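VgrG protein (Vibrio cholerae, PDB 4DTH) binds ATP and magnesium ions in a toxin domain that probably cross-links actin. Local coordinates at residues 252-255 with 260-263; 236-241 with 316-321; 78-83 with 146-151; 58-63 with 112-117. One frame throughout, in Å; residues are numbered along the deposited sequence.

Contact 1: residues 252-255 with 260-263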
loop_
_atom_site.group_PDB
_atom_site.type_symbol
_atom_site.label_atom_id
_atom_site.label_comp_id
_atom_site.label_asym_id
_atom_site.label_seq_id
_atom_site.Cartn_x
_atom_site.Cartn_y
_atom_site.Cartn_z
ATOM N N TRP A 252 8.506 -4.896 -24.316
ATOM C CA TRP A 252 9.813 -5.519 -24.065
ATOM C C TRP A 252 9.644 -6.960 -23.650
ATOM O O TRP A 252 8.878 -7.264 -22.726
ATOM C CB TRP A 252 10.617 -4.774 -22.991
ATOM C CG TRP A 252 11.995 -5.334 -22.801
ATOM C CD1 TRP A 252 13.067 -5.172 -23.633
ATOM C CD2 TRP A 252 12.464 -6.115 -21.689
ATOM N NE1 TRP A 252 14.166 -5.820 -23.118
ATOM C CE2 TRP A 252 13.837 -6.371 -21.907
ATOM C CE3 TRP A 252 11.869 -6.587 -20.504
ATOM C CZ2 TRP A 252 14.620 -7.091 -20.997
ATOM C CZ3 TRP A 252 12.645 -7.309 -19.605
ATOM C CH2 TRP A 252 14.009 -7.543 -19.848
ATOM N N ASP A 253 10.370 -7.840 -24.346
ATOM C CA ASP A 253 10.343 -9.276 -24.110
ATOM C C ASP A 253 11.658 -9.704 -23.451
ATOM O O ASP A 253 12.705 -9.670 -24.100
ATOM C CB ASP A 253 10.098 -10.020 -25.441
ATOM C CG ASP A 253 10.104 -11.538 -25.354
ATOM O OD1 ASP A 253 10.300 -12.077 -24.238
ATOM O OD2 ASP A 253 9.955 -12.185 -26.400
ATOM N N PRO A 254 11.633 -10.105 -22.156
ATOM C CA PRO A 254 12.882 -10.539 -21.491
ATOM C C PRO A 254 13.610 -11.685 -22.189
ATOM O O PRO A 254 14.843 -11.725 -22.176
ATOM C CB PRO A 254 12.414 -10.957 -20.095
ATOM C CG PRO A 254 10.939 -11.231 -20.247
ATOM C CD PRO A 254 10.480 -10.206 -21.242
ATOM N N MET A 255 12.858 -12.583 -22.841
ATOM C CA MET A 255 13.423 -13.714 -23.584
ATOM C C MET A 255 14.267 -13.256 -24.790
ATOM O O MET A 255 15.206 -13.961 -25.167
ATOM C CB MET A 255 12.331 -14.729 -23.979
ATOM C CG MET A 255 11.747 -15.500 -22.788
ATOM S SD MET A 255 12.908 -16.682 -22.037
ATOM C CE MET A 255 12.880 -18.011 -23.306
ATOM N N THR A 260 15.246 -15.556 -18.525
ATOM C CA THR A 260 14.122 -16.420 -18.201
ATOM C C THR A 260 13.263 -15.752 -17.114
ATOM O O THR A 260 13.750 -15.505 -16.001
ATOM C CB THR A 260 14.596 -17.813 -17.740
ATOM O OG1 THR A 260 15.364 -18.426 -18.776
ATOM C CG2 THR A 260 13.432 -18.731 -17.347
ATOM N N PRO A 261 11.959 -15.559 -17.394
ATOM C CA PRO A 261 11.055 -15.013 -16.362
ATOM C C PRO A 261 11.092 -15.787 -15.038
ATOM O O PRO A 261 11.129 -17.032 -15.023
ATOM C CB PRO A 261 9.681 -15.111 -17.025
ATOM C CG PRO A 261 9.967 -15.030 -18.477
ATOM C CD PRO A 261 11.230 -15.814 -18.658
ATOM N N ASN A 262 11.182 -15.046 -13.928
ATOM C CA ASN A 262 11.161 -15.643 -12.603
ATOM C C ASN A 262 10.269 -14.860 -11.655
ATOM O O ASN A 262 10.460 -14.909 -10.448
ATOM C CB ASN A 262 12.561 -15.942 -12.055
ATOM C CG ASN A 262 13.464 -14.745 -11.928
ATOM O OD1 ASN A 262 13.660 -14.205 -10.835
ATOM N ND2 ASN A 262 14.090 -14.352 -13.034
ATOM N N ALA A 263 9.272 -14.149 -12.225
ATOM C CA ALA A 263 8.236 -13.410 -11.507
ATOM C C ALA A 263 7.046 -13.287 -12.438
ATOM O O ALA A 263 7.214 -13.330 -13.663
ATOM C CB ALA A 263 8.726 -12.027 -11.084
#
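Met255 and Thr260 bring the two limbs of a loop to 6.1 Å between their CA atoms, the closest pair of CA atoms across 252-255 and 260-263, and no hydrogen bond joins the segments. What contact there is comes mainly from the thioether of Met255, which meets both side-chain and backbone carbon. Its chain bends at both chi2 and chi3, which lays SD over the start of the other limb, 3.9 Å from Pro261 CD and 4.0 Å from Thr260 CA. The methionine chain and the proline ring cross at about a right angle, so the sulfur meets one corner of the ring instead of running along it. A second, looser touch joins the two prolines, Pro254 CG to Pro261 CG at 4.3 Å. Pro254 is itself backed by the indole of Trp252, because Pro254 N lies 3.8 Å above the plane of that ring, toward its rim.

Each limb is braced locally. Met255 N donates to Asp253 OD1 at 3.0 Å, arriving from above the carboxylate plane, while Asn262 ND2 donates to Thr260 O at 3.2 Å on a nearly straight path (168°). Asn262 ND2 also bonds Lys244 O near the end of helix 221-245. The bond to Asp253 closes an Asx turn leading into a short 3-10 segment, within the long loop connecting helix 221-245 to helix 269-275.

Contact 2: residues 236-241 with 316-321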
loop_
_atom_site.group_PDB
_atom_site.type_symbol
_atom_site.label_atom_id
_atom_site.label_comp_id
_atom_site.label_asym_id
_atom_site.label_seq_id
_atom_site.Cartn_x
_atom_site.Cartn_y
_atom_site.Cartn_z
ATOM N N LEU A 236 14.935 3.700 -13.656
ATOM C CA LEU A 236 16.133 2.858 -13.621
ATOM C C LEU A 236 15.910 1.601 -12.787
ATOM O O LEU A 236 16.306 0.519 -13.215
ATOM C CB LEU A 236 17.367 3.634 -13.119
ATOM C CG LEU A 236 17.890 4.755 -14.021
ATOM C CD1 LEU A 236 19.108 5.428 -13.380
ATOM C CD2 LEU A 236 18.235 4.247 -15.426
ATOM N N LYS A 237 15.252 1.733 -11.616
ATOM C CA LYS A 237 14.933 0.583 -10.767
ATOM C C LYS A 237 13.976 -0.387 -11.481
ATOM O O LYS A 237 14.160 -1.605 -11.383
ATOM C CB LYS A 237 14.369 1.022 -9.401
ATOM C CG LYS A 237 14.097 -0.139 -8.432
ATOM C CD LYS A 237 15.373 -0.850 -7.977
ATOM C CE LYS A 237 15.070 -1.851 -6.893
ATOM N NZ LYS A 237 16.326 -2.474 -6.408
ATOM N N THR A 238 12.971 0.158 -12.210
ATOM C CA THR A 238 12.017 -0.672 -12.956
ATOM C C THR A 238 12.772 -1.496 -14.011
ATOM O O THR A 238 12.533 -2.699 -14.133
ATOM C CB THR A 238 10.872 0.169 -13.526
ATOM O OG1 THR A 238 10.208 0.818 -12.439
ATOM C CG2 THR A 238 9.845 -0.688 -14.280
ATOM N N ALA A 239 13.702 -0.850 -14.744
ATOM C CA ALA A 239 14.516 -1.526 -15.746
ATOM C C ALA A 239 15.385 -2.612 -15.086
ATOM O O ALA A 239 15.431 -3.743 -15.582
ATOM C CB ALA A 239 15.372 -0.515 -16.492
ATOM N N GLU A 240 15.992 -2.300 -13.911
ATOM C CA GLU A 240 16.800 -3.275 -13.164
ATOM C C GLU A 240 15.966 -4.493 -12.776
ATOM O O GLU A 240 16.402 -5.632 -12.994
ATOM C CB GLU A 240 17.417 -2.616 -11.912
ATOM C CG GLU A 240 18.201 -3.564 -11.013
ATOM C CD GLU A 240 18.377 -3.046 -9.598
ATOM O OE1 GLU A 240 19.150 -2.080 -9.406
ATOM O OE2 GLU A 240 17.721 -3.589 -8.681
ATOM N N LEU A 241 14.759 -4.260 -12.233
ATOM C CA LEU A 241 13.870 -5.341 -11.807
ATOM C C LEU A 241 13.341 -6.151 -12.979
ATOM O O LEU A 241 13.241 -7.364 -12.859
ATOM C CB LEU A 241 12.715 -4.805 -10.954
ATOM C CG LEU A 241 13.121 -4.187 -9.615
ATOM C CD1 LEU A 241 11.958 -3.462 -8.997
ATOM C CD2 LEU A 241 13.655 -5.236 -8.656
ATOM N N LYS A 316 13.294 2.240 -24.025
ATOM C CA LYS A 316 12.125 2.782 -24.738
ATOM C C LYS A 316 10.847 2.282 -24.104
ATOM O O LYS A 316 9.928 3.068 -23.875
ATOM C CB LYS A 316 12.185 2.393 -26.242
ATOM C CG LYS A 316 10.974 2.807 -27.093
ATOM C CD LYS A 316 10.383 1.623 -27.870
ATOM C CE LYS A 316 9.090 2.002 -28.553
ATOM N NZ LYS A 316 8.042 0.957 -28.393
ATOM N N ASN A 317 10.784 0.968 -23.815
ATOM C CA ASN A 317 9.608 0.369 -23.209
ATOM C C ASN A 317 9.307 0.861 -21.796
ATOM O O ASN A 317 8.148 1.123 -21.496
ATOM C CB ASN A 317 9.644 -1.146 -23.324
ATOM C CG ASN A 317 9.223 -1.588 -24.707
ATOM O OD1 ASN A 317 8.037 -1.532 -25.050
ATOM N ND2 ASN A 317 10.185 -1.963 -25.548
ATOM N N VAL A 318 10.339 1.028 -20.950
ATOM C CA VAL A 318 10.170 1.536 -19.581
ATOM C C VAL A 318 9.733 3.010 -19.668
ATOM O O VAL A 318 8.773 3.398 -19.003
ATOM C CB VAL A 318 11.451 1.346 -18.705
ATOM C CG1 VAL A 318 11.363 2.149 -17.401
ATOM C CG2 VAL A 318 11.698 -0.138 -18.401
ATOM N N PHE A 319 10.423 3.811 -20.505
ATOM C CA PHE A 319 10.084 5.225 -20.681
ATOM C C PHE A 319 8.625 5.398 -21.120
ATOM O O PHE A 319 7.890 6.109 -20.439
ATOM C CB PHE A 319 11.069 5.932 -21.638
ATOM C CG PHE A 319 10.856 7.428 -21.708
ATOM C CD1 PHE A 319 9.940 7.975 -22.601
ATOM C CD2 PHE A 319 11.545 8.287 -20.854
ATOM C CE1 PHE A 319 9.715 9.358 -22.639
ATOM C CE2 PHE A 319 11.326 9.671 -20.902
ATOM C CZ PHE A 319 10.414 10.194 -21.796
ATOM N N GLN A 320 8.186 4.707 -22.198
ATOM C CA GLN A 320 6.809 4.779 -22.713
ATOM C C GLN A 320 5.785 4.293 -21.688
ATOM O O GLN A 320 4.733 4.915 -21.527
ATOM C CB GLN A 320 6.660 3.982 -24.029
ATOM C CG GLN A 320 5.335 4.265 -24.772
ATOM C CD GLN A 320 4.930 3.229 -25.807
ATOM O OE1 GLN A 320 5.514 2.146 -25.927
ATOM N NE2 GLN A 320 3.879 3.530 -26.558
ATOM N N TYR A 321 6.092 3.176 -20.997
ATOM C CA TYR A 321 5.219 2.608 -19.991
ATOM C C TYR A 321 4.827 3.668 -18.955
ATOM O O TYR A 321 3.641 3.864 -18.704
ATOM C CB TYR A 321 5.895 1.406 -19.306
ATOM C CG TYR A 321 5.064 0.823 -18.189
ATOM C CD1 TYR A 321 3.976 -0.005 -18.461
ATOM C CD2 TYR A 321 5.363 1.094 -16.855
ATOM C CE1 TYR A 321 3.200 -0.539 -17.434
ATOM C CE2 TYR A 321 4.594 0.568 -15.820
ATOM C CZ TYR A 321 3.515 -0.251 -16.115
ATOM O OH TYR A 321 2.764 -0.779 -15.105
#
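Val318 packs its two methyl groups against Thr238 and Ala239, joining helix 312-323 to helix 221-245; the nearest CA pair of the two segments is Ala239 and Val318, 6.6 Å apart. The CB of Val318 points toward the other helix, and from it the side chain forks. With chi1 at 167°, CG1 stands anti to the backbone N and CG2 anti to the carbonyl carbon, which spreads the branches over successive residues of the opposing helix. CG1 heads for Thr238 and comes to 4.4 Å from its CB. CG2 goes to Ala239, reaching 4.1 Å from the CA and 4.2 Å from the CB, so that this methyl rests as much on the helix backbone as on the alanine side chain. The small alanine side chain probably allows the valine methyl to come that near the main chain.

No polar bond crosses between the segments. Thr238 contributes carbon to the contact while OG1 is bonded to Ile234 O one turn back in its own helix. On the outward side of 236-241, Lys237 NZ and Glu240 OE2 form a salt bridge of 2.9 Å, well away from Val318. Leu306 of helix 292-307 also packs against Ala239, and Trp275 of helix 269-275 against Thr238, placing the contact inside a bundle of helices. All three touching residues are buried and meet through carbon alone, which is consistent with van der Waals packing and exclusion of water contributing here, while Thr238 OG1 and the Lys237-Glu240 pair find their partners within their own helix.

Contact 3: residues 78-83 with 146-151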
loop_
_atom_site.group_PDB
_atom_site.type_symbol
_atom_site.label_atom_id
_atom_site.label_comp_id
_atom_site.label_asym_id
_atom_site.label_seq_id
_atom_site.Cartn_x
_atom_site.Cartn_y
_atom_site.Cartn_z
ATOM N N GLY A 78 -28.874 -24.825 6.627
ATOM C CA GLY A 78 -29.818 -24.634 5.532
ATOM C C GLY A 78 -29.473 -23.452 4.646
ATOM O O GLY A 78 -30.226 -23.127 3.724
ATOM N N LYS A 79 -28.325 -22.801 4.917
ATOM C CA LYS A 79 -27.854 -21.650 4.155
ATOM C C LYS A 79 -26.945 -22.069 3.026
ATOM O O LYS A 79 -26.284 -23.112 3.083
ATOM C CB LYS A 79 -27.196 -20.586 5.052
ATOM C CG LYS A 79 -28.220 -19.795 5.854
ATOM C CD LYS A 79 -27.689 -19.307 7.189
ATOM C CE LYS A 79 -28.646 -19.741 8.276
ATOM N NZ LYS A 79 -28.331 -19.172 9.605
ATOM N N ASN A 80 -26.934 -21.231 1.990
ATOM C CA ASN A 80 -26.154 -21.419 0.789
ATOM C C ASN A 80 -24.758 -20.801 0.965
ATOM O O ASN A 80 -24.624 -19.583 1.151
ATOM C CB ASN A 80 -26.894 -20.791 -0.403
ATOM C CG ASN A 80 -25.981 -20.342 -1.516
ATOM O OD1 ASN A 80 -25.619 -19.163 -1.620
ATOM N ND2 ASN A 80 -25.510 -21.289 -2.303
ATOM N N TYR A 81 -23.730 -21.651 0.874
ATOM C CA TYR A 81 -22.338 -21.204 0.923
ATOM C C TYR A 81 -21.650 -21.619 -0.373
ATOM O O TYR A 81 -20.431 -21.748 -0.396
ATOM C CB TYR A 81 -21.603 -21.771 2.153
ATOM C CG TYR A 81 -22.210 -21.310 3.456
ATOM C CD1 TYR A 81 -21.927 -20.047 3.970
ATOM C CD2 TYR A 81 -23.101 -22.117 4.156
ATOM C CE1 TYR A 81 -22.509 -19.603 5.155
ATOM C CE2 TYR A 81 -23.694 -21.680 5.338
ATOM C CZ TYR A 81 -23.391 -20.425 5.835
ATOM O OH TYR A 81 -23.963 -19.994 7.004
ATOM N N GLN A 82 -22.435 -21.818 -1.455
ATOM C CA GLN A 82 -21.891 -22.254 -2.740
ATOM C C GLN A 82 -20.926 -21.278 -3.359
ATOM O O GLN A 82 -21.212 -20.081 -3.445
ATOM C CB GLN A 82 -22.988 -22.703 -3.722
ATOM C CG GLN A 82 -22.882 -24.177 -4.132
ATOM C CD GLN A 82 -22.916 -25.139 -2.961
ATOM O OE1 GLN A 82 -21.881 -25.501 -2.385
ATOM N NE2 GLN A 82 -24.105 -25.581 -2.588
ATOM N N ASN A 83 -19.753 -21.803 -3.744
ATOM C CA ASN A 83 -18.642 -21.078 -4.366
ATOM C C ASN A 83 -17.916 -20.096 -3.444
ATOM O O ASN A 83 -17.022 -19.390 -3.902
ATOM C CB ASN A 83 -19.036 -20.453 -5.720
ATOM C CG ASN A 83 -19.662 -21.445 -6.683
ATOM O OD1 ASN A 83 -19.255 -22.609 -6.782
ATOM N ND2 ASN A 83 -20.686 -21.007 -7.389
ATOM N N ASN A 146 -20.769 -5.815 4.657
ATOM C CA ASN A 146 -21.129 -7.015 3.917
ATOM C C ASN A 146 -21.449 -8.119 4.924
ATOM O O ASN A 146 -20.543 -8.756 5.465
ATOM C CB ASN A 146 -20.070 -7.446 2.897
ATOM C CG ASN A 146 -20.535 -8.574 1.996
ATOM O OD1 ASN A 146 -21.645 -9.104 2.125
ATOM N ND2 ASN A 146 -19.700 -8.968 1.056
ATOM N N ALA A 147 -22.751 -8.316 5.189
ATOM C CA ALA A 147 -23.232 -9.331 6.124
ATOM C C ALA A 147 -23.050 -10.751 5.577
ATOM O O ALA A 147 -23.120 -11.708 6.348
ATOM C CB ALA A 147 -24.694 -9.074 6.471
ATOM N N LYS A 148 -22.813 -10.886 4.258
ATOM C CA LYS A 148 -22.601 -12.169 3.594
ATOM C C LYS A 148 -21.152 -12.628 3.799
ATOM O O LYS A 148 -20.342 -12.634 2.873
ATOM C CB LYS A 148 -22.983 -12.093 2.101
ATOM C CG LYS A 148 -23.996 -13.152 1.690
ATOM C CD LYS A 148 -24.511 -12.934 0.270
ATOM C CE LYS A 148 -25.303 -14.120 -0.221
ATOM N NZ LYS A 148 -24.411 -15.169 -0.757
ATOM N N HIS A 149 -20.829 -12.969 5.052
ATOM C CA HIS A 149 -19.516 -13.463 5.463
ATOM C C HIS A 149 -19.651 -14.314 6.712
ATOM O O HIS A 149 -20.675 -14.256 7.396
ATOM C CB HIS A 149 -18.520 -12.295 5.728
ATOM C CG HIS A 149 -18.689 -11.635 7.069
ATOM N ND1 HIS A 149 -19.551 -10.566 7.245
ATOM C CD2 HIS A 149 -18.119 -11.936 8.264
ATOM C CE1 HIS A 149 -19.477 -10.248 8.528
ATOM N NE2 HIS A 149 -18.627 -11.045 9.181
ATOM N N VAL A 150 -18.609 -15.092 7.017
ATOM C CA VAL A 150 -18.487 -15.838 8.270
ATOM C C VAL A 150 -17.046 -15.713 8.745
ATOM O O VAL A 150 -16.130 -15.583 7.924
ATOM C CB VAL A 150 -18.962 -17.326 8.244
ATOM C CG1 VAL A 150 -20.458 -17.440 7.982
ATOM C CG2 VAL A 150 -18.161 -18.181 7.260
ATOM N N ILE A 151 -16.850 -15.760 10.061
ATOM C CA ILE A 151 -15.517 -15.740 10.668
ATOM C C ILE A 151 -15.315 -17.127 11.261
ATOM O O ILE A 151 -16.180 -17.605 12.004
ATOM C CB ILE A 151 -15.395 -14.626 11.756
ATOM C CG1 ILE A 151 -15.625 -13.209 11.169
ATOM C CG2 ILE A 151 -14.046 -14.733 12.523
ATOM C CD1 ILE A 151 -14.556 -12.725 10.111
#
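Tyr81 and Val150 join the loop between strands 56-68 and 85-97 to the start of strand 150-153, a loop-on-strand contact at the edge of the beta structure. The segments keep well apart, with 9.4 Å between the CA atoms of Tyr81 and His149 at the closest point, and the gap is bridged by side chains alone. With chi1 of -62°, the phenol ring of Tyr81 swings beside its own backbone N and across to the strand, where CE1 lies 4.1 Å from Val150 CG1. The two side chains cross at about a right angle, and the methyl approaches the ring obliquely.

Outside partners steady the tyrosine: its OH is hydrogen-bonded to Asp77 OD2, and its ring meets Trp84 edge-to-face. On the more exposed side, the long chain of Lys148 extends to the side of Asn80.

The approach to the strand is a compact polar turn. Asn146 OD1 accepts from Lys148 N at 3.0 Å, making an Asx turn, with the donor well above the carbonyl plane. Lys148 also centres an inverse gamma turn, closed by a weak bond from His149 N to Ala147 O. The imidazole of His149 turns its edge to Asn146 and donates from ND1 to Asn146 O at 2.7 Å, a bond lying in the carbonyl plane but tilted 16° from the ring.

Contact 4: residues 58-63 with 112-117; sequences FMLTKD and LWLATH. With SO4 (sulfate ion), chain H.
A helix packs on a strand here through apolar side chains: Leu114 of helix 101-124 fits against Phe58 and Leu60, two residues on the same face of strand 56-68. The backbones stay 10.0 Å apart between the CA atoms of Leu60 and Leu114, a gap that the side chains fill. CG of Leu114 stands anti to its backbone N (chi1 -175°), which sends CD2 out to the strand. That methyl lies at the edge of the Phe58 ring, near its plane, 3.5 Å from CE1, while Leu114 CB approaches CZ of the same ring. Leu60 meets it tip to tip, both its CD1 and CD2 lying 3.9 Å from Leu114 CD2.

On another side of the helix a sulfate, probably from the crystallisation liquor, is held. Trp113 NE1 donates to sulfate O4 at 2.9 Å, almost straight (170°), and His117 ND1 to O2 at 2.9 Å; both oxygens lie at the ring edges. Trp113 and His117 are one helical turn apart, and their N-H groups converge on the anion, which Glu136 N binds as well; His117 CB also lies over one face of the indole, toward its rim.

Phe58 also touches Ala110 and Met111 of helix 101-124, and its side chain is about 8 Å from the bound ATP. Leu60 leans on Phe118 one turn further along. Strands 45-51 and 85-97 both pair antiparallel with 56-68, the former supplying Val49 and Phe46.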
loop_
_atom_site.group_PDB
_atom_site.type_symbol
_atom_site.label_atom_id
_atom_site.label_comp_id
_atom_site.label_asym_id
_atom_site.label_seq_id
_atom_site.Cartn_x
_atom_site.Cartn_y
_atom_site.Cartn_z
ATOM N N PHE A 58 -10.280 1.894 11.067
ATOM C CA PHE A 58 -9.745 0.890 10.149
ATOM C C PHE A 58 -10.817 0.066 9.477
ATOM O O PHE A 58 -11.935 -0.057 9.989
ATOM C CB PHE A 58 -8.683 -0.008 10.817
ATOM C CG PHE A 58 -9.198 -0.891 11.928
ATOM C CD1 PHE A 58 -9.722 -2.149 11.651
ATOM C CD2 PHE A 58 -9.105 -0.487 13.254
ATOM C CE1 PHE A 58 -10.197 -2.967 12.680
ATOM C CE2 PHE A 58 -9.563 -1.310 14.284
ATOM C CZ PHE A 58 -10.091 -2.555 13.993
ATOM N N MET A 59 -10.463 -0.532 8.346
ATOM C CA MET A 59 -11.370 -1.387 7.597
ATOM C C MET A 59 -11.084 -2.850 7.896
ATOM O O MET A 59 -9.939 -3.228 8.139
ATOM C CB MET A 59 -11.178 -1.159 6.083
ATOM C CG MET A 59 -11.546 0.224 5.607
ATOM S SD MET A 59 -11.098 0.347 3.872
ATOM C CE MET A 59 -11.590 1.987 3.504
ATOM N N LEU A 60 -12.119 -3.681 7.807
ATOM C CA LEU A 60 -11.990 -5.134 7.918
ATOM C C LEU A 60 -12.021 -5.640 6.489
ATOM O O LEU A 60 -12.993 -5.391 5.762
ATOM C CB LEU A 60 -13.155 -5.726 8.727
ATOM C CG LEU A 60 -12.973 -5.722 10.247
ATOM C CD1 LEU A 60 -13.276 -4.369 10.840
ATOM C CD2 LEU A 60 -13.866 -6.747 10.876
ATOM N N THR A 61 -10.935 -6.286 6.053
ATOM C CA THR A 61 -10.843 -6.751 4.674
ATOM C C THR A 61 -10.424 -8.207 4.568
ATOM O O THR A 61 -9.756 -8.737 5.465
ATOM C CB THR A 61 -9.834 -5.883 3.846
ATOM O OG1 THR A 61 -8.490 -6.181 4.240
ATOM C CG2 THR A 61 -10.080 -4.371 3.952
ATOM N N LYS A 62 -10.749 -8.828 3.426
ATOM C CA LYS A 62 -10.224 -10.141 3.080
ATOM C C LYS A 62 -8.864 -9.856 2.427
ATOM O O LYS A 62 -8.675 -8.798 1.815
ATOM C CB LYS A 62 -11.161 -10.931 2.141
ATOM C CG LYS A 62 -11.544 -10.244 0.828
ATOM C CD LYS A 62 -12.197 -11.238 -0.135
ATOM C CE LYS A 62 -12.784 -10.536 -1.330
ATOM N NZ LYS A 62 -13.239 -11.490 -2.379
ATOM N N ASP A 63 -7.916 -10.770 2.580
ATOM C CA ASP A 63 -6.581 -10.537 2.044
ATOM C C ASP A 63 -6.105 -11.702 1.173
ATOM O O ASP A 63 -6.389 -11.707 -0.025
ATOM C CB ASP A 63 -5.619 -10.207 3.210
ATOM C CG ASP A 63 -4.181 -9.837 2.876
ATOM O OD1 ASP A 63 -3.899 -9.513 1.698
ATOM O OD2 ASP A 63 -3.345 -9.846 3.801
ATOM N N LEU A 112 -6.131 -3.891 18.553
ATOM C CA LEU A 112 -5.888 -4.852 19.635
ATOM C C LEU A 112 -7.198 -5.267 20.283
ATOM O O LEU A 112 -7.383 -6.456 20.558
ATOM C CB LEU A 112 -4.897 -4.322 20.676
ATOM C CG LEU A 112 -3.447 -4.192 20.197
ATOM C CD1 LEU A 112 -2.665 -3.271 21.113
ATOM C CD2 LEU A 112 -2.768 -5.565 20.061
ATOM N N TRP A 113 -8.135 -4.315 20.448
ATOM C CA TRP A 113 -9.461 -4.615 20.997
ATOM C C TRP A 113 -10.178 -5.596 20.058
ATOM O O TRP A 113 -10.758 -6.577 20.529
ATOM C CB TRP A 113 -10.327 -3.345 21.189
ATOM C CG TRP A 113 -11.783 -3.701 21.374
ATOM C CD1 TRP A 113 -12.344 -4.271 22.479
ATOM C CD2 TRP A 113 -12.796 -3.717 20.356
ATOM N NE1 TRP A 113 -13.655 -4.608 22.224
ATOM C CE2 TRP A 113 -13.955 -4.288 20.928
ATOM C CE3 TRP A 113 -12.836 -3.304 19.012
ATOM C CZ2 TRP A 113 -15.146 -4.436 20.213
ATOM C CZ3 TRP A 113 -14.019 -3.448 18.306
ATOM C CH2 TRP A 113 -15.164 -3.984 18.914
ATOM N N LEU A 114 -10.181 -5.304 18.741
ATOM C CA LEU A 114 -10.865 -6.178 17.782
ATOM C C LEU A 114 -10.297 -7.597 17.786
ATOM O O LEU A 114 -11.072 -8.551 17.727
ATOM C CB LEU A 114 -10.919 -5.584 16.361
ATOM C CG LEU A 114 -11.729 -6.419 15.354
ATOM C CD1 LEU A 114 -13.204 -6.484 15.730
ATOM C CD2 LEU A 114 -11.562 -5.896 13.948
ATOM N N ALA A 115 -8.962 -7.738 17.933
ATOM C CA ALA A 115 -8.333 -9.061 18.017
ATOM C C ALA A 115 -8.871 -9.827 19.235
ATOM O O ALA A 115 -9.180 -11.010 19.111
ATOM C CB ALA A 115 -6.823 -8.924 18.097
ATOM N N THR A 116 -9.038 -9.149 20.391
ATOM C CA THR A 116 -9.612 -9.817 21.565
ATOM C C THR A 116 -11.078 -10.181 21.325
ATOM O O THR A 116 -11.514 -11.252 21.743
ATOM C CB THR A 116 -9.408 -9.017 22.863
ATOM O OG1 THR A 116 -10.310 -7.903 22.912
ATOM C CG2 THR A 116 -7.971 -8.582 23.059
ATOM N N HIS A 117 -11.824 -9.301 20.635
ATOM C CA HIS A 117 -13.230 -9.541 20.288
ATOM C C HIS A 117 -13.345 -10.767 19.351
ATOM O O HIS A 117 -14.232 -11.610 19.544
ATOM C CB HIS A 117 -13.836 -8.270 19.659
ATOM C CG HIS A 117 -15.249 -8.442 19.212
ATOM N ND1 HIS A 117 -16.306 -8.324 20.097
ATOM C CD2 HIS A 117 -15.736 -8.718 17.980
ATOM C CE1 HIS A 117 -17.398 -8.547 19.381
ATOM N NE2 HIS A 117 -17.104 -8.784 18.103
HETATM S S SO4 H . -16.401 -6.654 23.621
HETATM O O1 SO4 H . -16.900 -7.459 24.731
HETATM O O2 SO4 H . -15.505 -7.468 22.770
HETATM O O3 SO4 H . -17.534 -6.205 22.816
HETATM O O4 SO4 H . -15.650 -5.497 24.157
#

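Contacts 2 and 4 are buried and purely apolar across their segments, but one joins two helices and the other a helix to a strand. Contact 1 is a loop contact and contact 3 sets a loop on a strand; both are partly buried, each combining an apolar touch with a local Asx turn. Contact 1 is nested in the chain between the segments of contact 2 and touches it, Trp252 N lying 3.4 Å from Asn317 CG, so the loop of contact 1 packs beside the helices of contact 2. Contacts 3 and 4 alternate along the chain and reach the same beta structure, their nearest atoms about 6 Å apart. Contacts 2 and 4 lie on opposite sides of the chain's centre.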